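Local atomic coordinates of N-terminal cyanobactin protease (Planktothrix agardhii NIES-596, PDB entry 4H6W), a protein that probably acts as a subtilisin-like serine endopeptidase domain that takes part in maturing the precursor peptide of a cyanobactin, prenylagaramide. Residues Asn120-Ser125 with Asn149-Ile154; Leu145-Asn150 with Asp249-Lys254; Ala155-Asp160 with Asp188-Gly193. All blocks are in the same frame, centred on the assembly; numbering follows the deposited sequence.

Interaction 1. Residues Asn120-Ser125 with Asn149-Ile154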
# COMPACT_ATOMS: atom_id res chain seq x y z
N ASN A 120 -10.56 2.27 5.88
CA ASN A 120 -9.70 3.25 6.55
C ASN A 120 -8.46 3.56 5.73
O ASN A 120 -7.93 4.68 5.75
CB ASN A 120 -9.29 2.73 7.92
CG ASN A 120 -10.47 2.49 8.81
OD1 ASN A 120 -11.14 3.44 9.22
ND2 ASN A 120 -10.75 1.22 9.11
N ILE A 121 -7.99 2.52 5.03
CA ILE A 121 -6.85 2.60 4.15
C ILE A 121 -7.27 2.11 2.77
O ILE A 121 -7.96 1.09 2.65
CB ILE A 121 -5.70 1.73 4.67
CG1 ILE A 121 -5.16 2.34 5.96
CG2 ILE A 121 -4.59 1.60 3.64
CD1 ILE A 121 -4.30 1.39 6.75
N ILE A 122 -6.84 2.82 1.73
CA ILE A 122 -7.09 2.38 0.36
C ILE A 122 -5.77 2.14 -0.34
O ILE A 122 -4.96 3.06 -0.48
CB ILE A 122 -7.95 3.40 -0.43
CG1 ILE A 122 -9.37 3.47 0.17
CG2 ILE A 122 -8.01 3.01 -1.91
CD1 ILE A 122 -10.20 4.62 -0.35
N ASN A 123 -5.57 0.89 -0.78
CA ASN A 123 -4.38 0.47 -1.51
C ASN A 123 -4.53 0.45 -3.03
O ASN A 123 -5.38 -0.26 -3.56
CB ASN A 123 -3.93 -0.92 -1.03
CG ASN A 123 -2.67 -1.39 -1.72
OD1 ASN A 123 -2.70 -1.87 -2.86
ND2 ASN A 123 -1.55 -1.22 -1.04
N VAL A 124 -3.68 1.19 -3.73
CA VAL A 124 -3.75 1.25 -5.19
C VAL A 124 -2.39 0.88 -5.78
O VAL A 124 -1.51 1.73 -5.89
CB VAL A 124 -4.19 2.65 -5.73
CG1 VAL A 124 -4.51 2.58 -7.21
CG2 VAL A 124 -5.41 3.16 -4.99
N SER A 125 -2.23 -0.39 -6.14
CA SER A 125 -0.97 -0.90 -6.68
C SER A 125 -0.88 -0.68 -8.19
O SER A 125 -0.33 -1.48 -8.91
CB SER A 125 -0.79 -2.37 -6.32
OG SER A 125 -0.67 -2.50 -4.93
N ASN A 149 -12.96 12.42 5.03
CA ASN A 149 -13.44 11.30 5.85
C ASN A 149 -12.31 10.61 6.60
O ASN A 149 -12.51 9.55 7.19
CB ASN A 149 -14.19 10.28 4.99
CG ASN A 149 -15.58 10.74 4.60
OD1 ASN A 149 -16.58 10.25 5.13
ND2 ASN A 149 -15.66 11.69 3.66
N ASN A 150 -11.12 11.22 6.56
CA ASN A 150 -9.90 10.66 7.14
C ASN A 150 -9.62 9.22 6.70
O ASN A 150 -9.43 8.33 7.53
CB ASN A 150 -9.93 10.76 8.67
CG ASN A 150 -8.54 10.69 9.28
OD1 ASN A 150 -7.54 10.45 8.57
ND2 ASN A 150 -8.46 10.88 10.60
N VAL A 151 -9.60 9.01 5.39
CA VAL A 151 -9.19 7.74 4.79
C VAL A 151 -7.85 7.97 4.13
O VAL A 151 -7.69 8.93 3.39
CB VAL A 151 -10.19 7.26 3.71
CG1 VAL A 151 -9.74 5.96 3.07
CG2 VAL A 151 -11.58 7.12 4.30
N LEU A 152 -6.88 7.09 4.41
CA LEU A 152 -5.54 7.17 3.79
C LEU A 152 -5.42 6.38 2.48
O LEU A 152 -5.58 5.17 2.46
CB LEU A 152 -4.47 6.70 4.76
CG LEU A 152 -3.01 6.68 4.30
CD1 LEU A 152 -2.51 8.07 3.86
CD2 LEU A 152 -2.16 6.11 5.42
N LEU A 153 -5.14 7.09 1.39
CA LEU A 153 -4.90 6.44 0.11
C LEU A 153 -3.40 6.27 -0.11
O LEU A 153 -2.63 7.24 0.01
CB LEU A 153 -5.53 7.23 -1.04
CG LEU A 153 -5.70 6.36 -2.29
CD1 LEU A 153 -7.05 6.54 -2.93
CD2 LEU A 153 -4.57 6.58 -3.28
N ILE A 154 -2.99 5.04 -0.44
CA ILE A 154 -1.59 4.65 -0.56
C ILE A 154 -1.40 4.05 -1.95
O ILE A 154 -2.06 3.08 -2.30
CB ILE A 154 -1.22 3.61 0.53
CG1 ILE A 154 -1.52 4.18 1.93
CG2 ILE A 154 0.24 3.15 0.42
CD1 ILE A 154 -1.25 3.21 3.07
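I122 reaches across to V151 and L153 from a single side of the sheet, each by a different branch. With CG1 anti to its own carbonyl carbon (chi1 -66°) and beside the backbone N, I122 carries CD1 outward to lie 3.7 Å from CG1 of V151, while the CG2 methyl of I122 lies 3.8 Å from CD1 of L153. V124 crosses L153 at a slant on the same face, its CG2 3.9 Å from L153 CD2. I111 of helix 104-116 covers both I122 and L153. On the other face, I121 and I154 meet: CG2 of I121 touches the end of the I154 chain, CD1, at 3.8 Å. I121 also packs on A234 and L238 of helix 223-243. The backbones carrying these side chains are neighbouring parallel strands at the centre of the seven-stranded subtilisin-type sheet. Their bonds alternate in direction, from L152 N to N120 O (3.0 Å), I122 N to L152 O, I154 N to I122 O and V124 N to I154 O, and the last two run nearly along the C=O axis. These four bonds satisfy buried peptide groups and set the register, whereas the branched side chains fill space by apolar contact on both faces.

Interaction 2. Residues Leu145-Asn150 with Asp249-Lys254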
# COMPACT_ATOMS: atom_id res chain seq x y z
N LEU A 145 -12.59 13.46 -1.13
CA LEU A 145 -13.51 12.68 -0.31
C LEU A 145 -12.75 11.97 0.82
O LEU A 145 -13.20 11.97 1.97
CB LEU A 145 -14.28 11.67 -1.16
CG LEU A 145 -15.37 10.85 -0.45
CD1 LEU A 145 -16.59 11.71 -0.17
CD2 LEU A 145 -15.75 9.62 -1.24
N CYS A 146 -11.60 11.39 0.49
CA CYS A 146 -10.75 10.71 1.48
C CYS A 146 -10.24 11.66 2.55
O CYS A 146 -10.23 11.31 3.73
CB CYS A 146 -9.54 10.06 0.80
SG CYS A 146 -9.94 8.69 -0.30
N GLN A 147 -9.80 12.84 2.13
CA GLN A 147 -9.35 13.88 3.06
C GLN A 147 -10.45 14.21 4.06
O GLN A 147 -10.20 14.28 5.25
CB GLN A 147 -8.93 15.15 2.32
CG GLN A 147 -8.55 16.31 3.23
CD GLN A 147 -7.24 16.08 3.96
OE1 GLN A 147 -6.31 15.46 3.42
NE2 GLN A 147 -7.15 16.57 5.20
N GLU A 148 -11.66 14.39 3.55
CA GLU A 148 -12.80 14.77 4.38
C GLU A 148 -13.24 13.68 5.35
O GLU A 148 -13.84 13.98 6.39
CB GLU A 148 -13.97 15.22 3.51
CG GLU A 148 -13.68 16.52 2.76
CD GLU A 148 -14.69 16.84 1.67
OE1 GLU A 148 -15.45 15.93 1.24
OE2 GLU A 148 -14.71 18.01 1.22
N ASN A 149 -12.96 12.42 5.03
CA ASN A 149 -13.44 11.30 5.85
C ASN A 149 -12.31 10.61 6.60
O ASN A 149 -12.51 9.55 7.19
CB ASN A 149 -14.19 10.28 4.99
CG ASN A 149 -15.58 10.74 4.60
OD1 ASN A 149 -16.58 10.25 5.13
ND2 ASN A 149 -15.66 11.69 3.66
N ASN A 150 -11.12 11.22 6.56
CA ASN A 150 -9.90 10.66 7.14
C ASN A 150 -9.62 9.22 6.70
O ASN A 150 -9.43 8.33 7.53
CB ASN A 150 -9.93 10.76 8.67
CG ASN A 150 -8.54 10.69 9.28
OD1 ASN A 150 -7.54 10.45 8.57
ND2 ASN A 150 -8.46 10.88 10.60
N ASP A 249 -6.25 7.10 13.62
CA ASP A 249 -6.19 8.31 12.80
C ASP A 249 -5.27 8.14 11.58
O ASP A 249 -4.05 8.35 11.67
CB ASP A 249 -5.73 9.47 13.67
CG ASP A 249 -5.96 10.84 13.01
OD1 ASP A 249 -6.04 10.94 11.75
OD2 ASP A 249 -6.05 11.82 13.77
N PRO A 250 -5.85 7.75 10.42
CA PRO A 250 -5.02 7.43 9.24
C PRO A 250 -4.19 8.59 8.69
O PRO A 250 -3.12 8.35 8.12
CB PRO A 250 -6.05 6.96 8.21
CG PRO A 250 -7.19 6.48 9.04
CD PRO A 250 -7.27 7.46 10.17
N GLN A 251 -4.66 9.82 8.86
CA GLN A 251 -3.84 10.98 8.49
C GLN A 251 -2.65 11.17 9.43
O GLN A 251 -1.58 11.55 8.98
CB GLN A 251 -4.70 12.24 8.34
CG GLN A 251 -5.40 12.31 6.99
CD GLN A 251 -6.71 13.08 7.00
OE1 GLN A 251 -7.04 13.81 7.94
NE2 GLN A 251 -7.49 12.92 5.93
N LYS A 252 -2.82 10.87 10.72
CA LYS A 252 -1.70 10.82 11.68
C LYS A 252 -0.74 9.73 11.26
O LYS A 252 0.48 9.90 11.35
CB LYS A 252 -2.17 10.51 13.10
CG LYS A 252 -2.46 11.69 14.02
CD LYS A 252 -1.85 11.41 15.39
CE LYS A 252 -2.84 11.56 16.55
NZ LYS A 252 -3.60 12.86 16.62
N VAL A 253 -1.27 8.61 10.81
CA VAL A 253 -0.40 7.48 10.46
C VAL A 253 0.45 7.80 9.23
O VAL A 253 1.65 7.51 9.21
CB VAL A 253 -1.19 6.16 10.32
CG1 VAL A 253 -0.30 5.06 9.79
CG2 VAL A 253 -1.80 5.77 11.67
N LYS A 254 -0.16 8.44 8.23
CA LYS A 254 0.60 8.88 7.04
C LYS A 254 1.85 9.69 7.43
O LYS A 254 2.96 9.39 6.99
CB LYS A 254 -0.28 9.70 6.10
CG LYS A 254 0.45 10.24 4.88
CD LYS A 254 -0.46 11.05 3.98
CE LYS A 254 -0.86 12.39 4.59
NZ LYS A 254 0.16 13.45 4.34
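D249 meets N150 through its carboxylate. With CG anti to the backbone N (chi1 -165°), the D249 side chain holds OD1 2.7 Å from ND2 of N150. The bond is nearly straight and lies in the amide plane of N150, yet it comes down on OD1 from above the carboxylate, the two flat groups being turned 75° apart. D249 is also the N-cap of helix 250-259: the same OD1 accepts a weak bond from the backbone N of K252, so one oxygen serves both the helix start and the facing turn.

P250 follows and lays its ring against N150, with CG 3.3 Å from the carbonyl O of N150 and CD 3.4 Å from its OD1. P250 also packs on L152 and on L238 of helix 223-243. Helix 137-148 and the turn after it are the return part of the right-handed beta-alpha-beta crossover linking parallel strands 121-124 and 152-156 in the subtilisin-like fold; helix 250-259 packs against that turn from far along the chain, away from the predicted catalytic residues.

Q251 makes the remaining two bonds. Its backbone N gives a bent bond, 138° at the hydrogen, to OD1 of N150 at 3.0 Å, arriving in the carbonyl plane on a lone pair. The N150 amide is thereby gripped at both ends, which fixes its rotation. From there the Q251 chain runs extended beyond CG, passing over N150 with CD 3.2 Å from OD1, and delivers NE2 to the carbonyl O of Q147 at 3.1 Å. That oxygen belongs to the last turn of helix 137-148. The side-chain amide of Q147 lies almost parallel to that of Q251, its CD 3.7 Å from Q251 NE2.

Interaction 3. Residues Ala155-Asp160 with Asp188-Gly193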
# COMPACT_ATOMS: atom_id res chain seq x y z
N ALA A 155 -0.51 4.63 -2.73
CA ALA A 155 -0.40 4.21 -4.12
C ALA A 155 1.03 4.07 -4.59
O ALA A 155 1.94 4.81 -4.13
CB ALA A 155 -1.14 5.19 -5.01
N ALA A 156 1.22 3.12 -5.51
CA ALA A 156 2.50 2.88 -6.19
C ALA A 156 3.00 4.06 -7.03
O ALA A 156 2.25 4.64 -7.81
CB ALA A 156 2.37 1.64 -7.07
N THR A 157 4.28 4.39 -6.88
CA THR A 157 4.89 5.45 -7.69
C THR A 157 5.04 5.06 -9.18
O THR A 157 5.05 5.92 -10.05
CB THR A 157 6.29 5.84 -7.15
OG1 THR A 157 7.16 4.71 -7.18
CG2 THR A 157 6.20 6.38 -5.72
N GLY A 158 5.17 3.76 -9.45
CA GLY A 158 5.29 3.29 -10.82
C GLY A 158 6.66 2.74 -11.17
O GLY A 158 7.65 3.00 -10.48
N ASN A 159 6.72 2.00 -12.28
CA ASN A 159 7.89 1.19 -12.62
C ASN A 159 8.50 1.56 -13.97
O ASN A 159 9.01 0.70 -14.68
CB ASN A 159 7.50 -0.29 -12.58
CG ASN A 159 6.53 -0.58 -11.46
OD1 ASN A 159 6.90 -0.58 -10.28
ND2 ASN A 159 5.26 -0.79 -11.81
N ASP A 160 8.47 2.85 -14.28
CA ASP A 160 8.94 3.36 -15.57
C ASP A 160 10.43 3.68 -15.53
O ASP A 160 11.02 3.99 -16.55
CB ASP A 160 8.14 4.61 -15.98
CG ASP A 160 6.63 4.40 -15.94
OD1 ASP A 160 6.07 3.76 -16.87
OD2 ASP A 160 6.00 4.88 -14.98
N ASP A 188 16.24 0.30 -9.89
CA ASP A 188 16.23 1.11 -11.11
C ASP A 188 14.83 1.49 -11.57
O ASP A 188 14.60 2.64 -11.96
CB ASP A 188 16.94 0.38 -12.25
CG ASP A 188 18.44 0.58 -12.24
OD1 ASP A 188 18.96 1.31 -11.36
OD2 ASP A 188 19.11 0.00 -13.14
N PHE A 189 13.90 0.54 -11.52
CA PHE A 189 12.58 0.72 -12.13
C PHE A 189 11.67 1.71 -11.40
O PHE A 189 10.77 2.27 -12.01
CB PHE A 189 11.87 -0.62 -12.33
CG PHE A 189 11.68 -1.43 -11.07
CD1 PHE A 189 10.64 -1.15 -10.19
CD2 PHE A 189 12.53 -2.50 -10.78
CE1 PHE A 189 10.46 -1.89 -9.03
CE2 PHE A 189 12.36 -3.25 -9.62
CZ PHE A 189 11.32 -2.95 -8.74
N SER A 190 11.92 1.95 -10.12
CA SER A 190 11.03 2.73 -9.25
C SER A 190 10.99 4.22 -9.64
O SER A 190 12.03 4.87 -9.66
CB SER A 190 11.49 2.57 -7.80
OG SER A 190 10.43 2.78 -6.89
N ASN A 191 9.81 4.74 -9.96
CA ASN A 191 9.72 6.15 -10.36
C ASN A 191 10.09 7.09 -9.23
O ASN A 191 9.88 6.78 -8.04
CB ASN A 191 8.34 6.52 -10.93
CG ASN A 191 8.06 5.85 -12.25
OD1 ASN A 191 8.99 5.55 -13.00
ND2 ASN A 191 6.79 5.62 -12.56
N TRP A 192 10.66 8.23 -9.59
CA TRP A 192 10.98 9.26 -8.63
C TRP A 192 10.53 10.60 -9.25
O TRP A 192 9.99 10.61 -10.35
CB TRP A 192 12.46 9.19 -8.21
CG TRP A 192 13.43 9.68 -9.23
CD1 TRP A 192 13.98 10.92 -9.28
CD2 TRP A 192 13.96 8.96 -10.34
NE1 TRP A 192 14.82 11.03 -10.35
CE2 TRP A 192 14.82 9.85 -11.04
CE3 TRP A 192 13.79 7.66 -10.84
CZ2 TRP A 192 15.52 9.48 -12.20
CZ3 TRP A 192 14.48 7.29 -11.99
CH2 TRP A 192 15.34 8.20 -12.66
N GLY A 193 10.72 11.70 -8.54
CA GLY A 193 10.13 12.97 -8.97
C GLY A 193 9.83 13.82 -7.76
O GLY A 193 9.80 13.32 -6.63
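N191 lays its side chain against the carbonyls of T157 and G158, its CG 3.4 Å from G158 O. The turn T157-D160 follows strand 152-156 of the subtilisin-like sheet, and N159 is probably the counterpart of the oxyanion-hole asparagine of subtilisins: its OD1 is bonded to T223, and its side chain is about 5 Å from that of the predicted catalytic S224. With CG anti to the carbonyl carbon (chi1 -68°), N191 brings ND2 3.1 Å from T157 O. The amide is nearly coplanar with the D160 carboxylate, and ND2 points to D160 OD2, whose position is less certain. N191 OD1 takes weak bonds from the backbone N of D160 and of C162. A leucine in place of N191 would probably leave the T157 carbonyl without this N-H and the D160 backbone N without its weak acceptor. The backbone N of N191 completes the attachment, bonding to G158 O at 2.8 Å. G158 has to be glycine, because a CB here would run into N191 ND2 and into the carbonyl of T157. Beyond it, the side chains of N159 and F189 run alongside one another, their flat groups turned 58° apart, and OD1 of N159 stands 3.8 Å from CD1 of F189.

Two of the contacts lie on strand 152-156 and the third on the turn that leads into it. Interaction 2 ties down that turn, interaction 1 pairs the strand with strand 121-124, and interaction 3 fastens the loop that leaves its C-terminal end. Interactions 1 and 2 share N149 and N150, their centres are about 8 Å apart, and L152 packs on P250 and K254. Interactions 1 and 3 have centres about 19 Å apart but meet where V124 O lies 3.1 Å from A156 N, a probable hydrogen bond. Interaction 2 is remote from the predicted catalytic residues. In interaction 1, S125 O is hydrogen-bonded to S224 OG; in interaction 3, the N159 side chain is about 7 Å from that of H64.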